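Slr0280 protein (Synechocystis sp., PDB 5H3K) is of unknown function but carries a NAGPA-type phosphodiester glycosidase domain, and so may act on a sugar phosphodiester. Local coordinates at residues L504-G509 / L568-A573; R284-S289 / A562-Q567. All coordinates share one frame; numbering follows the deposited sequence.

Contact 1: L504-G509 / L568-A573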
ATOM      1  N   LEU A 504     -14.164 -10.320   7.287  1.00  4.48           N
ATOM      2  CA  LEU A 504     -15.021 -10.125   6.125  1.00  6.09           C
ATOM      3  C   LEU A 504     -16.133  -9.158   6.545  1.00  7.34           C
ATOM      4  O   LEU A 504     -16.764  -9.358   7.585  1.00  8.23           O
ATOM      5  CB  LEU A 504     -15.608 -11.465   5.684  1.00  6.33           C
ATOM      6  CG  LEU A 504     -16.389 -11.472   4.378  1.00  8.17           C
ATOM      7  CD1 LEU A 504     -15.462 -11.130   3.219  1.00  9.11           C
ATOM      8  CD2 LEU A 504     -17.011 -12.860   4.184  1.00 11.54           C
ATOM      9  N   LEU A 505     -16.366  -8.110   5.760  1.00  6.44           N
ATOM     10  CA  LEU A 505     -17.309  -7.060   6.180  1.00  7.46           C
ATOM     11  C   LEU A 505     -18.627  -7.114   5.411  1.00 10.34           C
ATOM     12  O   LEU A 505     -19.705  -6.997   6.004  1.00 10.63           O
ATOM     13  CB  LEU A 505     -16.686  -5.667   6.048  1.00  8.13           C
ATOM     14  CG  LEU A 505     -15.465  -5.398   6.927  1.00  6.83           C
ATOM     15  CD1 LEU A 505     -14.888  -4.021   6.616  1.00  8.00           C
ATOM     16  CD2 LEU A 505     -15.836  -5.503   8.407  1.00  9.40           C
ATOM     17  N   ILE A 506     -18.542  -7.271   4.093  1.00  7.47           N
ATOM     18  CA  ILE A 506     -19.741  -7.309   3.254  1.00  7.46           C
ATOM     19  C   ILE A 506     -19.698  -8.521   2.325  1.00 12.53           C
ATOM     20  O   ILE A 506     -18.653  -8.827   1.734  1.00  8.65           O
ATOM     21  CB  ILE A 506     -19.882  -6.007   2.422  1.00  9.20           C
ATOM     22  CG1 ILE A 506     -19.853  -4.777   3.342  1.00  9.96           C
ATOM     23  CG2 ILE A 506     -21.162  -6.039   1.580  1.00 12.83           C
ATOM     24  CD1 ILE A 506     -19.908  -3.438   2.618  1.00 13.22           C
ATOM     25  N   ASP A 507     -20.825  -9.216   2.193  1.00 11.43           N
ATOM     26  CA  ASP A 507     -20.890 -10.387   1.322  1.00 13.37           C
ATOM     27  C   ASP A 507     -22.222 -10.416   0.582  1.00 15.35           C
ATOM     28  O   ASP A 507     -23.284 -10.452   1.214  1.00 17.17           O
ATOM     29  CB  ASP A 507     -20.700 -11.675   2.124  1.00 15.43           C
ATOM     30  CG  ASP A 507     -20.495 -12.891   1.231  1.00 24.35           C
ATOM     31  OD1 ASP A 507     -21.497 -13.472   0.772  1.00 30.61           O
ATOM     32  OD2 ASP A 507     -19.328 -13.267   0.994  1.00 29.50           O
ATOM     33  N   GLN A 508     -22.152 -10.378  -0.748  1.00 14.54           N
ATOM     34  CA  GLN A 508     -23.331 -10.305  -1.617  1.00 17.99           C
ATOM     35  C   GLN A 508     -24.292  -9.226  -1.149  1.00 21.44           C
ATOM     36  O   GLN A 508     -25.489  -9.479  -0.997  1.00 22.44           O
ATOM     37  CB  GLN A 508     -24.054 -11.658  -1.691  1.00 21.08           C
ATOM     38  CG  GLN A 508     -23.126 -12.875  -1.829  1.00 27.12           C
ATOM     39  CD  GLN A 508     -22.421 -12.988  -3.183  1.00 37.81           C
ATOM     40  OE1 GLN A 508     -21.946 -11.999  -3.752  1.00 38.28           O
ATOM     41  NE2 GLN A 508     -22.340 -14.212  -3.695  1.00 42.97           N
ATOM     42  N   GLY A 509     -23.749  -8.037  -0.887  1.00 15.57           N
ATOM     43  CA  GLY A 509     -24.542  -6.883  -0.510  1.00 15.80           C
ATOM     44  C   GLY A 509     -24.941  -6.814   0.948  1.00 17.52           C
ATOM     45  O   GLY A 509     -25.453  -5.787   1.393  1.00 26.93           O
ATOM     46  N   LEU A 568     -19.773   3.217  -0.564  1.00 11.69           N
ATOM     47  CA  LEU A 568     -18.918   3.271  -1.742  1.00 11.33           C
ATOM     48  C   LEU A 568     -19.370   2.323  -2.840  1.00 13.81           C
ATOM     49  O   LEU A 568     -18.810   2.323  -3.936  1.00 13.72           O
ATOM     50  CB  LEU A 568     -17.476   2.943  -1.363  1.00 10.29           C
ATOM     51  CG  LEU A 568     -16.789   4.001  -0.515  1.00 10.60           C
ATOM     52  CD1 LEU A 568     -15.435   3.487  -0.020  1.00 12.21           C
ATOM     53  CD2 LEU A 568     -16.622   5.264  -1.334  1.00 13.04           C
ATOM     54  N   GLY A 569     -20.373   1.506  -2.540  1.00 13.12           N
ATOM     55  CA  GLY A 569     -20.949   0.608  -3.528  1.00 14.29           C
ATOM     56  C   GLY A 569     -20.386  -0.799  -3.473  1.00 14.76           C
ATOM     57  O   GLY A 569     -20.518  -1.572  -4.428  1.00 13.55           O
ATOM     58  N   ALA A 570     -19.761  -1.153  -2.357  1.00 13.10           N
ATOM     59  CA  ALA A 570     -19.174  -2.486  -2.241  1.00  9.62           C
ATOM     60  C   ALA A 570     -20.255  -3.562  -2.156  1.00  9.88           C
ATOM     61  O   ALA A 570     -21.163  -3.457  -1.337  1.00 12.37           O
ATOM     62  CB  ALA A 570     -18.259  -2.561  -1.027  1.00  8.89           C
ATOM     63  N   VAL A 571     -20.160  -4.596  -2.990  1.00  7.67           N
ATOM     64  CA  VAL A 571     -21.030  -5.768  -2.829  1.00 10.60           C
ATOM     65  C   VAL A 571     -20.345  -6.884  -2.038  1.00 10.18           C
ATOM     66  O   VAL A 571     -21.008  -7.671  -1.376  1.00 12.42           O
ATOM     67  CB  VAL A 571     -21.548  -6.307  -4.179  1.00 13.01           C
ATOM     68  CG1 VAL A 571     -22.246  -5.202  -4.941  1.00 20.97           C
ATOM     69  CG2 VAL A 571     -20.423  -6.862  -5.010  1.00 21.85           C
ATOM     70  N   ASN A 572     -19.018  -6.957  -2.129  1.00  8.31           N
ATOM     71  CA  ASN A 572     -18.218  -7.823  -1.263  1.00  8.46           C
ATOM     72  C   ASN A 572     -17.074  -6.949  -0.764  1.00  7.09           C
ATOM     73  O   ASN A 572     -16.570  -6.146  -1.537  1.00  5.77           O
ATOM     74  CB  ASN A 572     -17.631  -9.004  -2.056  1.00  7.98           C
ATOM     75  CG  ASN A 572     -18.692  -9.964  -2.579  1.00 12.51           C
ATOM     76  OD1 ASN A 572     -19.588 -10.382  -1.852  1.00 14.45           O
ATOM     77  ND2 ASN A 572     -18.571 -10.332  -3.844  1.00 18.12           N
ATOM     78  N   ALA A 573     -16.676  -7.077   0.504  1.00  5.77           N
ATOM     79  CA  ALA A 573     -15.630  -6.239   1.074  1.00  5.04           C
ATOM     80  C   ALA A 573     -14.878  -6.982   2.165  1.00  5.27           C
ATOM     81  O   ALA A 573     -15.491  -7.622   3.021  1.00  4.99           O
ATOM     82  CB  ALA A 573     -16.232  -4.932   1.641  1.00  6.59           C
TER

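Contact 2: R284-S289 / A562-Q567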
ATOM      1  N   ARG A 284     -12.647  11.477  -1.735  1.00  8.38           N
ATOM      2  CA  ARG A 284     -14.057  11.762  -1.457  1.00 10.21           C
ATOM      3  C   ARG A 284     -14.285  11.937   0.030  1.00 13.01           C
ATOM      4  O   ARG A 284     -13.475  11.493   0.848  1.00  8.57           O
ATOM      5  CB  ARG A 284     -14.928  10.580  -1.909  1.00 13.58           C
ATOM      6  CG  ARG A 284     -15.275  10.545  -3.382  1.00 18.00           C
ATOM      7  CD  ARG A 284     -16.070   9.288  -3.714  1.00 20.90           C
ATOM      8  NE  ARG A 284     -15.213   8.107  -3.827  1.00 20.48           N
ATOM      9  CZ  ARG A 284     -15.624   6.941  -4.302  1.00 17.25           C
ATOM     10  NH1 ARG A 284     -14.784   5.917  -4.379  1.00 15.03           N
ATOM     11  NH2 ARG A 284     -16.882   6.811  -4.703  1.00 17.12           N
ATOM     12  N   PHE A 285     -15.403  12.572   0.381  1.00 12.59           N
ATOM     13  CA  PHE A 285     -15.907  12.538   1.752  1.00 10.12           C
ATOM     14  C   PHE A 285     -17.088  11.581   1.800  1.00 12.34           C
ATOM     15  O   PHE A 285     -18.021  11.706   1.008  1.00 17.39           O
ATOM     16  CB  PHE A 285     -16.352  13.927   2.220  1.00 11.31           C
ATOM     17  CG  PHE A 285     -15.219  14.906   2.385  1.00 16.05           C
ATOM     18  CD1 PHE A 285     -14.498  14.957   3.567  1.00 15.58           C
ATOM     19  CD2 PHE A 285     -14.878  15.778   1.355  1.00 16.32           C
ATOM     20  CE1 PHE A 285     -13.448  15.863   3.725  1.00 14.91           C
ATOM     21  CE2 PHE A 285     -13.832  16.687   1.503  1.00 18.29           C
ATOM     22  CZ  PHE A 285     -13.114  16.723   2.692  1.00 17.32           C
ATOM     23  N   VAL A 286     -17.050  10.612   2.709  1.00  9.80           N
ATOM     24  CA  VAL A 286     -18.164   9.684   2.847  1.00 11.34           C
ATOM     25  C   VAL A 286     -18.902   9.955   4.158  1.00 14.38           C
ATOM     26  O   VAL A 286     -18.298   9.960   5.237  1.00 10.59           O
ATOM     27  CB  VAL A 286     -17.703   8.218   2.774  1.00 10.57           C
ATOM     28  CG1 VAL A 286     -18.888   7.283   2.959  1.00 12.78           C
ATOM     29  CG2 VAL A 286     -17.008   7.939   1.437  1.00  9.93           C
ATOM     30  N   ASN A 287     -20.206  10.201   4.055  1.00 12.02           N
ATOM     31  CA  ASN A 287     -21.021  10.491   5.227  1.00 14.26           C
ATOM     32  C   ASN A 287     -21.767   9.269   5.710  1.00 12.66           C
ATOM     33  O   ASN A 287     -22.481   8.630   4.935  1.00 13.90           O
ATOM     34  CB  ASN A 287     -22.033  11.596   4.908  1.00 19.39           C
ATOM     35  CG  ASN A 287     -21.368  12.886   4.486  1.00 24.16           C
ATOM     36  OD1 ASN A 287     -20.520  13.418   5.197  1.00 23.58           O
ATOM     37  ND2 ASN A 287     -21.745  13.393   3.312  1.00 31.67           N
ATOM     38  N   ILE A 288     -21.574   8.928   6.978  1.00 11.65           N
ATOM     39  CA  ILE A 288     -22.400   7.921   7.628  1.00 12.73           C
ATOM     40  C   ILE A 288     -22.977   8.538   8.890  1.00 13.58           C
ATOM     41  O   ILE A 288     -22.755   9.714   9.168  1.00 16.34           O
ATOM     42  CB  ILE A 288     -21.605   6.642   7.975  1.00 10.05           C
ATOM     43  CG1 ILE A 288     -20.374   6.993   8.808  1.00 11.84           C
ATOM     44  CG2 ILE A 288     -21.194   5.909   6.707  1.00 13.13           C
ATOM     45  CD1 ILE A 288     -19.637   5.773   9.321  1.00 12.69           C
ATOM     46  N   SER A 289     -23.716   7.746   9.657  1.00 16.29           N
ATOM     47  CA  SER A 289     -24.290   8.233  10.905  1.00 16.62           C
ATOM     48  C   SER A 289     -23.205   8.777  11.839  1.00 17.55           C
ATOM     49  O   SER A 289     -23.361   9.851  12.427  1.00 20.82           O
ATOM     50  CB  SER A 289     -25.076   7.110  11.589  1.00 21.70           C
ATOM     51  OG  SER A 289     -25.651   7.577  12.791  1.00 29.28           O
ATOM     52  N   ALA A 562     -17.526  -0.760   7.634  1.00  5.13           N
ATOM     53  CA  ALA A 562     -18.473  -1.521   6.809  1.00  6.42           C
ATOM     54  C   ALA A 562     -19.532  -0.612   6.183  1.00  8.08           C
ATOM     55  O   ALA A 562     -19.885  -0.767   5.011  1.00  7.93           O
ATOM     56  CB  ALA A 562     -19.122  -2.621   7.620  1.00  6.62           C
ATOM     57  N   GLN A 563     -20.027   0.345   6.957  1.00  8.34           N
ATOM     58  CA  GLN A 563     -20.990   1.303   6.434  1.00  9.55           C
ATOM     59  C   GLN A 563     -20.361   2.193   5.376  1.00  8.44           C
ATOM     60  O   GLN A 563     -20.988   2.497   4.356  1.00  8.87           O
ATOM     61  CB  GLN A 563     -21.590   2.129   7.579  1.00 10.16           C
ATOM     62  CG  GLN A 563     -22.393   1.287   8.574  1.00 13.13           C
ATOM     63  CD  GLN A 563     -22.946   2.097   9.737  1.00 25.23           C
ATOM     64  OE1 GLN A 563     -22.455   3.184  10.049  1.00 24.55           O
ATOM     65  NE2 GLN A 563     -23.975   1.566  10.389  1.00 28.30           N
ATOM     66  N   ILE A 564     -19.119   2.614   5.609  1.00  6.60           N
ATOM     67  CA  ILE A 564     -18.395   3.401   4.612  1.00  6.91           C
ATOM     68  C   ILE A 564     -18.297   2.651   3.282  1.00  8.41           C
ATOM     69  O   ILE A 564     -18.563   3.218   2.218  1.00  8.18           O
ATOM     70  CB  ILE A 564     -16.975   3.798   5.122  1.00  7.30           C
ATOM     71  CG1 ILE A 564     -17.088   4.902   6.189  1.00  8.04           C
ATOM     72  CG2 ILE A 564     -16.092   4.256   3.964  1.00  7.69           C
ATOM     73  CD1 ILE A 564     -15.819   5.122   7.021  1.00  7.85           C
ATOM     74  N   LEU A 565     -17.937   1.374   3.348  1.00  7.79           N
ATOM     75  CA  LEU A 565     -17.750   0.554   2.150  1.00  9.22           C
ATOM     76  C   LEU A 565     -19.075   0.305   1.437  1.00 10.36           C
ATOM     77  O   LEU A 565     -19.131   0.299   0.213  1.00 10.18           O
ATOM     78  CB  LEU A 565     -17.083  -0.783   2.511  1.00  5.80           C
ATOM     79  CG  LEU A 565     -15.630  -0.636   2.999  1.00  6.51           C
ATOM     80  CD1 LEU A 565     -15.187  -1.882   3.738  1.00  6.80           C
ATOM     81  CD2 LEU A 565     -14.680  -0.308   1.852  1.00  7.28           C
ATOM     82  N   GLN A 566     -20.139   0.100   2.207  1.00  9.96           N
ATOM     83  CA  GLN A 566     -21.472  -0.018   1.622  1.00 10.39           C
ATOM     84  C   GLN A 566     -21.833   1.258   0.857  1.00 12.90           C
ATOM     85  O   GLN A 566     -22.340   1.193  -0.263  1.00 12.56           O
ATOM     86  CB  GLN A 566     -22.498  -0.315   2.717  1.00 14.71           C
ATOM     87  CG  GLN A 566     -23.907  -0.518   2.214  1.00 25.28           C
ATOM     88  CD  GLN A 566     -24.859  -0.893   3.334  1.00 24.57           C
ATOM     89  OE1 GLN A 566     -24.874  -0.260   4.395  1.00 34.11           O
ATOM     90  NE2 GLN A 566     -25.646  -1.938   3.112  1.00 33.58           N
ATOM     91  N   GLN A 567     -21.551   2.414   1.452  1.00 10.52           N
ATOM     92  CA  GLN A 567     -21.743   3.710   0.785  1.00 15.50           C
ATOM     93  C   GLN A 567     -20.934   3.859  -0.512  1.00 15.04           C
ATOM     94  O   GLN A 567     -21.351   4.549  -1.447  1.00 14.35           O
ATOM     95  CB  GLN A 567     -21.389   4.846   1.747  1.00 15.17           C
ATOM     96  CG  GLN A 567     -22.526   5.255   2.655  1.00 23.83           C
ATOM     97  CD  GLN A 567     -23.653   5.901   1.869  1.00 32.94           C
ATOM     98  OE1 GLN A 567     -23.491   6.989   1.310  1.00 37.91           O
ATOM     99  NE2 GLN A 567     -24.789   5.220   1.798  1.00 33.84           N
TER
HETATM  100  O   HOH W   1     -24.799   5.236   8.657  1.00 22.26           O

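Contact 1: L504-G509 / L568-A573
Asn572 holds its amide carbon beside its own backbone N (chi1 -66°), which swings OD1 across to the chain at Gln508; in Ile506 a chi1 of -55° sends CG1 and CD1 toward Ala570 and Ala573 and turns CG2 to the carbonyl of Val571. Asn572 OD1 accepts Gln508 N at 2.8 Å in an almost straight bond (176° at the hydrogen), with the donor tilted from the amide plane. The side chain of Gln508, bent at chi2, comes up at the edge of this amide, nearest its oxygen, and its OE1 faces OD1 acceptor to acceptor without a bond. Gly509 N meets Val571 O at 2.8 Å, in the carbonyl plane and on a lone pair. Thus both residues of the turn, each with positive phi, are tied to the neighbouring chain, one through a side chain and one through the backbone. Below the turn the strands pair antiparallel: Ala573 N binds Ile506 O at 2.9 Å. Ala573 O is gripped twice from the same face of its plane, by Leu505 N at 2.9 Å and by Ile506 N at 3.3 Å. The apolar side is made by Ile506, whose CB lies 3.9 Å from Ala573 CB and whose CD1 packs on Ala570 CB at 4.1 Å; its CG2 presses on Val571 O at 3.4 Å. Leu565 of helix 558-567 covers both Ile506 and Ala573, while Ala535 of strand 531-536 backs Ala570 and Ala573. Asn572 and Val571 also bond through their backbones to Val536, in a second bulge on the far side of strand 572-576. Leu505 and Ile506 opposite the single residue Ala573 form a classic beta bulge, here just before the tight hairpin turn joining strands 504-507 and 510-511 of an antiparallel sheet.

Contact 2: R284-S289 / A562-Q567
The carboxamides of Gln563 and Gln567 flank Ile288 and Asn287 rather than bonding to them. Ile288 CD1 meets the oxygen edge of the Gln563 amide, nearly in its plane, 3.9 Å from OE1, while Ile288 CB lies off the plane on the same side as a water that donates a weak bond to OE1. That water also accepts from Ser289 N at 2.9 Å, so it bridges the end of the strand to the helix. Over one face of the Gln567 carboxamide stands the carbonyl of Asn287, whose O is 4.1 Å from Gln567 OE1; the side chain of Asn287 leaves the strand away from the helix, and its OD1 accepts a hydrogen bond from Gln292 NE2. Between the two glutamines the contact is apolar. Ile288 carries CG1 in the crowded position between its backbone N and carbonyl carbon (chi1 54°), which lifts CD1 to within 4.1 Å of Ile564 CG1 and lays CG2 against Gln563 CB at 3.9 Å. Its side chain crosses that of Gln563 at about a right angle and that of Ile564 obliquely. Val286 uses CG1 alone: this methyl sits 3.7 Å from Gln567 CB and 4.2 Å from Ile564 CG2, the side chains of Val286 and Gln567 sliding past each other in opposite directions. Phe293, on the adjoining strand 291-300, touches both Ile288 and Ile564 and continues the apolar layer, whereas the Gln567 side is exposed. Val286 and Ile288, two apart on the strand, thus meet Gln563, Ile564 and Gln567, all from one side of the helix. The axes approach to 8.5 Å at 117°, a steep crossing in which helix 558-567 packs across strand 279-288, the second strand from one edge of an antiparallel sheet.

Overall arrangement
Contacts 1 and 2 are centred 12 Å apart and share helix 558-567. Contact 2 lays one side of it on strand 279-288; just after it, the chain of contact 1 leaves through the Schellman motif at Gly569, where Ala570 N probably bonds Leu565 O at 3.0 Å. Ile506 of contact 1 packs its CD1 3.6 Å from both Ala562 O and Gln566 N on the helix, and Leu568 CD2 lies 3.6 Å from Arg284 CZ. Strands 279-288 and 504-507 belong to the same antiparallel sheet; although four strands separate them there, one short helix touches both, consistent with a strongly curved sheet. No active site is established here.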